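Local coordinates for protein flavin adenine dinucleotide synthase (Saccharomyces cerevisiae, PDB 2WSI) that catalyses the adenylation of flavin mononucleotide with ATP, forming the coenzyme flavin adenine dinucleotide and releasing diphosphate, at residues R38-L52 with L72-K84. Sequence-based numbering, arbitrary orientation.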
loop_
_atom_site.group_PDB
_atom_site.type_symbol
_atom_site.label_atom_id
_atom_site.label_comp_id
_atom_site.label_asym_id
_atom_site.label_seq_id
_atom_site.Cartn_x
_atom_site.Cartn_y
_atom_site.Cartn_z
ATOM N N ARG A 38 -8.302 -5.569 -9.569
ATOM C CA ARG A 38 -9.738 -5.521 -9.270
ATOM C C ARG A 38 -10.427 -6.831 -9.688
ATOM O O ARG A 38 -11.304 -7.335 -8.977
ATOM C CB ARG A 38 -10.409 -4.280 -9.884
ATOM C CG ARG A 38 -9.827 -2.957 -9.284
ATOM C CD ARG A 38 -10.772 -1.738 -9.259
ATOM N NE ARG A 38 -12.088 -2.045 -8.700
ATOM C CZ ARG A 38 -13.058 -1.163 -8.536
ATOM N NH1 ARG A 38 -12.863 0.103 -8.872
ATOM N NH2 ARG A 38 -14.236 -1.542 -8.063
ATOM N N LYS A 39 -10.004 -7.416 -10.799
ATOM C CA LYS A 39 -10.576 -8.698 -11.211
ATOM C C LYS A 39 -10.274 -9.796 -10.186
ATOM O O LYS A 39 -11.156 -10.557 -9.843
ATOM C CB LYS A 39 -10.085 -9.118 -12.605
ATOM C CG LYS A 39 -10.745 -8.366 -13.778
ATOM C CD LYS A 39 -12.297 -8.480 -13.830
ATOM C CE LYS A 39 -12.779 -9.830 -14.369
ATOM N NZ LYS A 39 -14.282 -9.935 -14.480
ATOM N N TYR A 40 -9.035 -9.886 -9.703
ATOM C CA TYR A 40 -8.730 -10.846 -8.639
ATOM C C TYR A 40 -9.680 -10.681 -7.436
ATOM O O TYR A 40 -10.223 -11.643 -6.922
ATOM C CB TYR A 40 -7.319 -10.659 -8.112
ATOM C CG TYR A 40 -6.177 -10.998 -9.060
ATOM C CD1 TYR A 40 -6.235 -12.116 -9.889
ATOM C CD2 TYR A 40 -5.008 -10.229 -9.067
ATOM C CE1 TYR A 40 -5.188 -12.448 -10.741
ATOM C CE2 TYR A 40 -3.920 -10.571 -9.909
ATOM C CZ TYR A 40 -4.036 -11.681 -10.737
ATOM O OH TYR A 40 -3.005 -12.029 -11.571
ATOM N N LEU A 41 -9.837 -9.446 -6.976
ATOM C CA LEU A 41 -10.634 -9.177 -5.783
ATOM C C LEU A 41 -12.108 -9.492 -5.989
ATOM O O LEU A 41 -12.700 -10.216 -5.187
ATOM C CB LEU A 41 -10.464 -7.711 -5.365
ATOM C CG LEU A 41 -9.053 -7.451 -4.806
ATOM C CD1 LEU A 41 -8.762 -5.935 -4.656
ATOM C CD2 LEU A 41 -8.905 -8.171 -3.440
ATOM N N LEU A 42 -12.698 -8.940 -7.049
ATOM C CA LEU A 42 -14.139 -9.065 -7.279
ATOM C C LEU A 42 -14.545 -10.455 -7.778
ATOM O O LEU A 42 -15.582 -10.987 -7.356
ATOM C CB LEU A 42 -14.604 -7.999 -8.270
ATOM C CG LEU A 42 -14.473 -6.553 -7.769
ATOM C CD1 LEU A 42 -14.736 -5.577 -8.904
ATOM C CD2 LEU A 42 -15.416 -6.278 -6.582
ATOM N N SER A 43 -13.721 -11.047 -8.651
ATOM C CA SER A 43 -14.047 -12.309 -9.306
ATOM C C SER A 43 -13.528 -13.544 -8.610
ATOM O O SER A 43 -14.080 -14.609 -8.829
ATOM C CB SER A 43 -13.432 -12.371 -10.724
ATOM O OG SER A 43 -14.162 -11.574 -11.633
ATOM N N GLU A 44 -12.432 -13.439 -7.857
ATOM C CA GLU A 44 -11.819 -14.626 -7.247
ATOM C C GLU A 44 -11.759 -14.595 -5.733
ATOM O O GLU A 44 -11.715 -15.638 -5.101
ATOM C CB GLU A 44 -10.405 -14.843 -7.778
ATOM C CG GLU A 44 -10.358 -15.370 -9.198
ATOM C CD GLU A 44 -8.926 -15.441 -9.714
ATOM O OE1 GLU A 44 -8.110 -16.139 -9.078
ATOM O OE2 GLU A 44 -8.623 -14.794 -10.742
ATOM N N ILE A 45 -11.744 -13.411 -5.139
ATOM C CA ILE A 45 -11.555 -13.342 -3.701
ATOM C C ILE A 45 -12.840 -13.086 -2.920
ATOM O O ILE A 45 -13.184 -13.848 -2.009
ATOM C CB ILE A 45 -10.471 -12.294 -3.392
ATOM C CG1 ILE A 45 -9.146 -12.811 -3.998
ATOM C CG2 ILE A 45 -10.340 -12.095 -1.917
ATOM C CD1 ILE A 45 -8.014 -11.786 -3.984
ATOM N N PHE A 46 -13.528 -12.002 -3.242
ATOM C CA PHE A 46 -14.729 -11.653 -2.500
ATOM C C PHE A 46 -15.848 -12.645 -2.771
ATOM O O PHE A 46 -16.828 -12.698 -2.028
ATOM C CB PHE A 46 -15.209 -10.240 -2.829
ATOM C CG PHE A 46 -14.252 -9.129 -2.385
ATOM C CD1 PHE A 46 -13.188 -9.387 -1.548
ATOM C CD2 PHE A 46 -14.479 -7.821 -2.785
ATOM C CE1 PHE A 46 -12.317 -8.367 -1.154
ATOM C CE2 PHE A 46 -13.639 -6.800 -2.377
ATOM C CZ PHE A 46 -12.552 -7.074 -1.568
ATOM N N VAL A 47 -15.715 -13.431 -3.824
ATOM C CA VAL A 47 -16.751 -14.425 -4.114
ATOM C C VAL A 47 -16.625 -15.577 -3.107
ATOM O O VAL A 47 -17.600 -16.269 -2.761
ATOM C CB VAL A 47 -16.591 -14.898 -5.568
ATOM C CG1 VAL A 47 -17.216 -16.264 -5.784
ATOM C CG2 VAL A 47 -17.173 -13.819 -6.519
ATOM N N ARG A 48 -15.415 -15.757 -2.594
ATOM C CA ARG A 48 -15.136 -16.899 -1.736
ATOM C C ARG A 48 -15.050 -16.565 -0.248
ATOM O O ARG A 48 -15.416 -17.380 0.601
ATOM C CB ARG A 48 -13.843 -17.540 -2.219
ATOM C CG ARG A 48 -13.406 -18.733 -1.451
ATOM C CD ARG A 48 -12.272 -19.377 -2.205
ATOM N NE ARG A 48 -11.753 -20.555 -1.532
ATOM C CZ ARG A 48 -10.696 -21.230 -1.964
ATOM N NH1 ARG A 48 -10.042 -20.817 -3.058
ATOM N NH2 ARG A 48 -10.274 -22.282 -1.291
ATOM N N TRP A 49 -14.588 -15.363 0.075
ATOM C CA TRP A 49 -14.488 -14.924 1.474
ATOM C C TRP A 49 -15.115 -13.531 1.626
ATOM O O TRP A 49 -15.071 -12.724 0.699
ATOM C CB TRP A 49 -13.023 -14.820 1.891
ATOM C CG TRP A 49 -12.269 -16.103 1.818
ATOM C CD1 TRP A 49 -12.301 -17.127 2.728
ATOM C CD2 TRP A 49 -11.323 -16.490 0.805
ATOM N NE1 TRP A 49 -11.434 -18.147 2.327
ATOM C CE2 TRP A 49 -10.827 -17.774 1.157
ATOM C CE3 TRP A 49 -10.857 -15.886 -0.367
ATOM C CZ2 TRP A 49 -9.901 -18.458 0.376
ATOM C CZ3 TRP A 49 -9.936 -16.586 -1.154
ATOM C CH2 TRP A 49 -9.478 -17.855 -0.778
ATOM N N SER A 50 -15.688 -13.242 2.784
ATOM C CA SER A 50 -16.222 -11.895 3.037
ATOM C C SER A 50 -15.128 -10.910 3.394
ATOM O O SER A 50 -14.299 -11.180 4.264
ATOM C CB SER A 50 -17.220 -11.924 4.181
ATOM O OG SER A 50 -17.465 -10.602 4.629
ATOM N N PRO A 51 -15.126 -9.733 2.755
ATOM C CA PRO A 51 -14.128 -8.721 3.139
ATOM C C PRO A 51 -14.555 -7.877 4.359
ATOM O O PRO A 51 -13.822 -6.998 4.781
ATOM C CB PRO A 51 -14.048 -7.830 1.907
ATOM C CG PRO A 51 -15.423 -7.939 1.277
ATOM C CD PRO A 51 -15.943 -9.316 1.606
ATOM N N LEU A 52 -15.727 -8.149 4.915
ATOM C CA LEU A 52 -16.227 -7.325 6.013
ATOM C C LEU A 52 -16.242 -8.034 7.365
ATOM O O LEU A 52 -15.924 -7.428 8.389
ATOM C CB LEU A 52 -17.619 -6.812 5.695
ATOM C CG LEU A 52 -17.739 -5.854 4.505
ATOM C CD1 LEU A 52 -19.195 -5.691 4.092
ATOM C CD2 LEU A 52 -17.123 -4.520 4.811
ATOM N N LEU A 72 -7.159 0.316 -3.626
ATOM C CA LEU A 72 -7.834 -0.568 -4.600
ATOM C C LEU A 72 -8.867 -1.488 -3.931
ATOM O O LEU A 72 -9.951 -1.735 -4.460
ATOM C CB LEU A 72 -6.806 -1.410 -5.378
ATOM C CG LEU A 72 -5.845 -0.535 -6.181
ATOM C CD1 LEU A 72 -4.718 -1.421 -6.709
ATOM C CD2 LEU A 72 -6.596 0.183 -7.308
ATOM N N TYR A 73 -8.523 -1.972 -2.747
ATOM C CA TYR A 73 -9.359 -2.892 -2.000
ATOM C C TYR A 73 -10.651 -2.176 -1.597
ATOM O O TYR A 73 -11.752 -2.723 -1.745
ATOM C CB TYR A 73 -8.600 -3.316 -0.744
ATOM C CG TYR A 73 -9.200 -4.477 0.020
ATOM C CD1 TYR A 73 -8.915 -5.789 -0.365
ATOM C CD2 TYR A 73 -9.996 -4.279 1.130
ATOM C CE1 TYR A 73 -9.405 -6.863 0.329
ATOM C CE2 TYR A 73 -10.521 -5.362 1.853
ATOM C CZ TYR A 73 -10.203 -6.662 1.439
ATOM O OH TYR A 73 -10.659 -7.776 2.112
ATOM N N LEU A 74 -10.516 -0.941 -1.123
ATOM C CA LEU A 74 -11.683 -0.143 -0.727
ATOM C C LEU A 74 -12.540 0.171 -1.933
ATOM O O LEU A 74 -13.761 0.131 -1.858
ATOM C CB LEU A 74 -11.242 1.168 -0.036
ATOM C CG LEU A 74 -10.698 0.907 1.385
ATOM C CD1 LEU A 74 -9.941 2.101 1.913
ATOM C CD2 LEU A 74 -11.846 0.492 2.314
ATOM N N SER A 75 -11.901 0.482 -3.052
ATOM C CA SER A 75 -12.655 0.656 -4.284
ATOM C C SER A 75 -13.487 -0.581 -4.628
ATOM O O SER A 75 -14.676 -0.477 -4.977
ATOM C CB SER A 75 -11.708 0.989 -5.437
ATOM O OG SER A 75 -12.449 1.113 -6.633
ATOM N N CYS A 76 -12.880 -1.754 -4.520
ATOM C CA CYS A 76 -13.604 -3.011 -4.776
ATOM C C CYS A 76 -14.650 -3.313 -3.715
ATOM O O CYS A 76 -15.681 -3.965 -3.988
ATOM C CB CYS A 76 -12.621 -4.171 -4.869
ATOM S SG CYS A 76 -11.605 -4.051 -6.360
ATOM N N LEU A 77 -14.404 -2.846 -2.497
ATOM C CA LEU A 77 -15.394 -3.048 -1.426
ATOM C C LEU A 77 -16.691 -2.280 -1.765
ATOM O O LEU A 77 -17.826 -2.766 -1.559
ATOM C CB LEU A 77 -14.795 -2.591 -0.084
ATOM C CG LEU A 77 -15.699 -2.790 1.120
ATOM C CD1 LEU A 77 -16.037 -4.254 1.244
ATOM C CD2 LEU A 77 -15.037 -2.255 2.419
ATOM N N TRP A 78 -16.528 -1.076 -2.292
ATOM C CA TRP A 78 -17.678 -0.276 -2.714
ATOM C C TRP A 78 -18.472 -1.065 -3.774
ATOM O O TRP A 78 -19.688 -1.292 -3.645
ATOM C CB TRP A 78 -17.200 1.037 -3.302
ATOM C CG TRP A 78 -18.305 1.980 -3.698
ATOM C CD1 TRP A 78 -18.595 2.439 -4.972
ATOM C CD2 TRP A 78 -19.238 2.625 -2.820
ATOM N NE1 TRP A 78 -19.663 3.320 -4.927
ATOM C CE2 TRP A 78 -20.073 3.450 -3.619
ATOM C CE3 TRP A 78 -19.473 2.563 -1.437
ATOM C CZ2 TRP A 78 -21.122 4.204 -3.074
ATOM C CZ3 TRP A 78 -20.510 3.313 -0.900
ATOM C CH2 TRP A 78 -21.323 4.124 -1.716
ATOM N N GLU A 79 -17.776 -1.494 -4.817
ATOM C CA GLU A 79 -18.437 -2.267 -5.888
ATOM C C GLU A 79 -19.085 -3.568 -5.367
ATOM O O GLU A 79 -20.171 -3.952 -5.785
ATOM C CB GLU A 79 -17.428 -2.554 -7.024
ATOM C CG GLU A 79 -18.043 -3.265 -8.229
ATOM C CD GLU A 79 -17.173 -3.177 -9.480
ATOM O OE1 GLU A 79 -16.420 -2.191 -9.624
ATOM O OE2 GLU A 79 -17.245 -4.106 -10.309
ATOM N N TYR A 80 -18.430 -4.225 -4.420
ATOM C CA TYR A 80 -18.892 -5.496 -3.852
ATOM C C TYR A 80 -20.266 -5.343 -3.209
ATOM O O TYR A 80 -21.144 -6.206 -3.302
ATOM C CB TYR A 80 -17.882 -5.965 -2.793
ATOM C CG TYR A 80 -18.360 -7.050 -1.845
ATOM C CD1 TYR A 80 -18.335 -8.391 -2.224
ATOM C CD2 TYR A 80 -18.788 -6.737 -0.557
ATOM C CE1 TYR A 80 -18.755 -9.400 -1.355
ATOM C CE2 TYR A 80 -19.198 -7.743 0.340
ATOM C CZ TYR A 80 -19.181 -9.067 -0.074
ATOM O OH TYR A 80 -19.574 -10.069 0.780
ATOM N N PHE A 81 -20.451 -4.223 -2.554
ATOM C CA PHE A 81 -21.708 -3.980 -1.890
ATOM C C PHE A 81 -22.856 -3.985 -2.908
ATOM O O PHE A 81 -23.920 -4.538 -2.656
ATOM C CB PHE A 81 -21.638 -2.662 -1.165
ATOM C CG PHE A 81 -22.944 -2.216 -0.606
ATOM C CD1 PHE A 81 -23.471 -2.813 0.544
ATOM C CD2 PHE A 81 -23.650 -1.199 -1.220
ATOM C CE1 PHE A 81 -24.688 -2.388 1.071
ATOM C CE2 PHE A 81 -24.864 -0.765 -0.695
ATOM C CZ PHE A 81 -25.381 -1.373 0.452
ATOM N N PHE A 82 -22.639 -3.373 -4.061
ATOM C CA PHE A 82 -23.706 -3.288 -5.056
ATOM C C PHE A 82 -23.928 -4.619 -5.790
ATOM O O PHE A 82 -25.070 -5.013 -6.045
ATOM C CB PHE A 82 -23.435 -2.110 -6.004
ATOM C CG PHE A 82 -23.490 -0.782 -5.300
ATOM C CD1 PHE A 82 -24.712 -0.173 -5.046
ATOM C CD2 PHE A 82 -22.330 -0.168 -4.840
ATOM C CE1 PHE A 82 -24.787 1.034 -4.372
ATOM C CE2 PHE A 82 -22.387 1.043 -4.149
ATOM C CZ PHE A 82 -23.629 1.644 -3.916
ATOM N N ILE A 83 -22.844 -5.322 -6.083
ATOM C CA ILE A 83 -22.926 -6.651 -6.666
ATOM C C ILE A 83 -23.731 -7.580 -5.736
ATOM O O ILE A 83 -24.620 -8.316 -6.174
ATOM C CB ILE A 83 -21.495 -7.240 -6.946
ATOM C CG1 ILE A 83 -20.757 -6.386 -7.984
ATOM C CG2 ILE A 83 -21.595 -8.690 -7.473
ATOM C CD1 ILE A 83 -19.278 -6.841 -8.231
ATOM N N LYS A 84 -23.454 -7.540 -4.443
ATOM C CA LYS A 84 -24.153 -8.471 -3.559
ATOM C C LYS A 84 -25.618 -8.051 -3.397
ATOM O O LYS A 84 -26.496 -8.905 -3.374
ATOM C CB LYS A 84 -23.440 -8.643 -2.215
ATOM C CG LYS A 84 -23.923 -7.749 -1.138
ATOM C CD LYS A 84 -23.333 -8.146 0.224
ATOM C CE LYS A 84 -24.120 -9.257 0.913
ATOM N NZ LYS A 84 -23.732 -9.387 2.345
HETATM O O HOH W 1 -18.348 -12.457 0.276
HETATM O O HOH W 2 -11.243 -7.119 4.415
#
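The guanidinium of Arg38 forms a salt bridge to Glu79, NH2 to OE1 at 2.8 Å, the two flat groups inclined by 54°. It joins helix 25-45 to helix 64-87, the helix following the first parallel strand of the PAPS reductase-like alpha/beta domain; the axes of the segments 38-45 and 72-84 cross at -41°. A bend in its chain at chi3 lays the Arg38 guanidinium along the second helix, one face over Cys76 N. Leu41 and Leu42 close over Cys76, the CD1 of Leu41 3.8 Å from its SG. Farther along, Phe46, Tyr73 and Tyr80 form an aromatic cluster. Phe46 turns its edge to the face of Tyr73, planes at 90°, while Pro51 CG lies over the centre of the Phe46 ring on the side away from Leu41. Pro51 also sets CD over the Tyr80 ring, a CH-pi contact 4.0 Å from the centroid, and Leu77 meets Pro51 and Leu52 with CD1. An alanine in place of Tyr80 is likely to leave Phe46 CB and Pro51 CD without their aromatic partner and break the water-mediated link from its OH to Phe46 O. That water donates to Phe46 O at 2.8 Å and hydrogen-bonds Tyr80 OH at 2.7 Å.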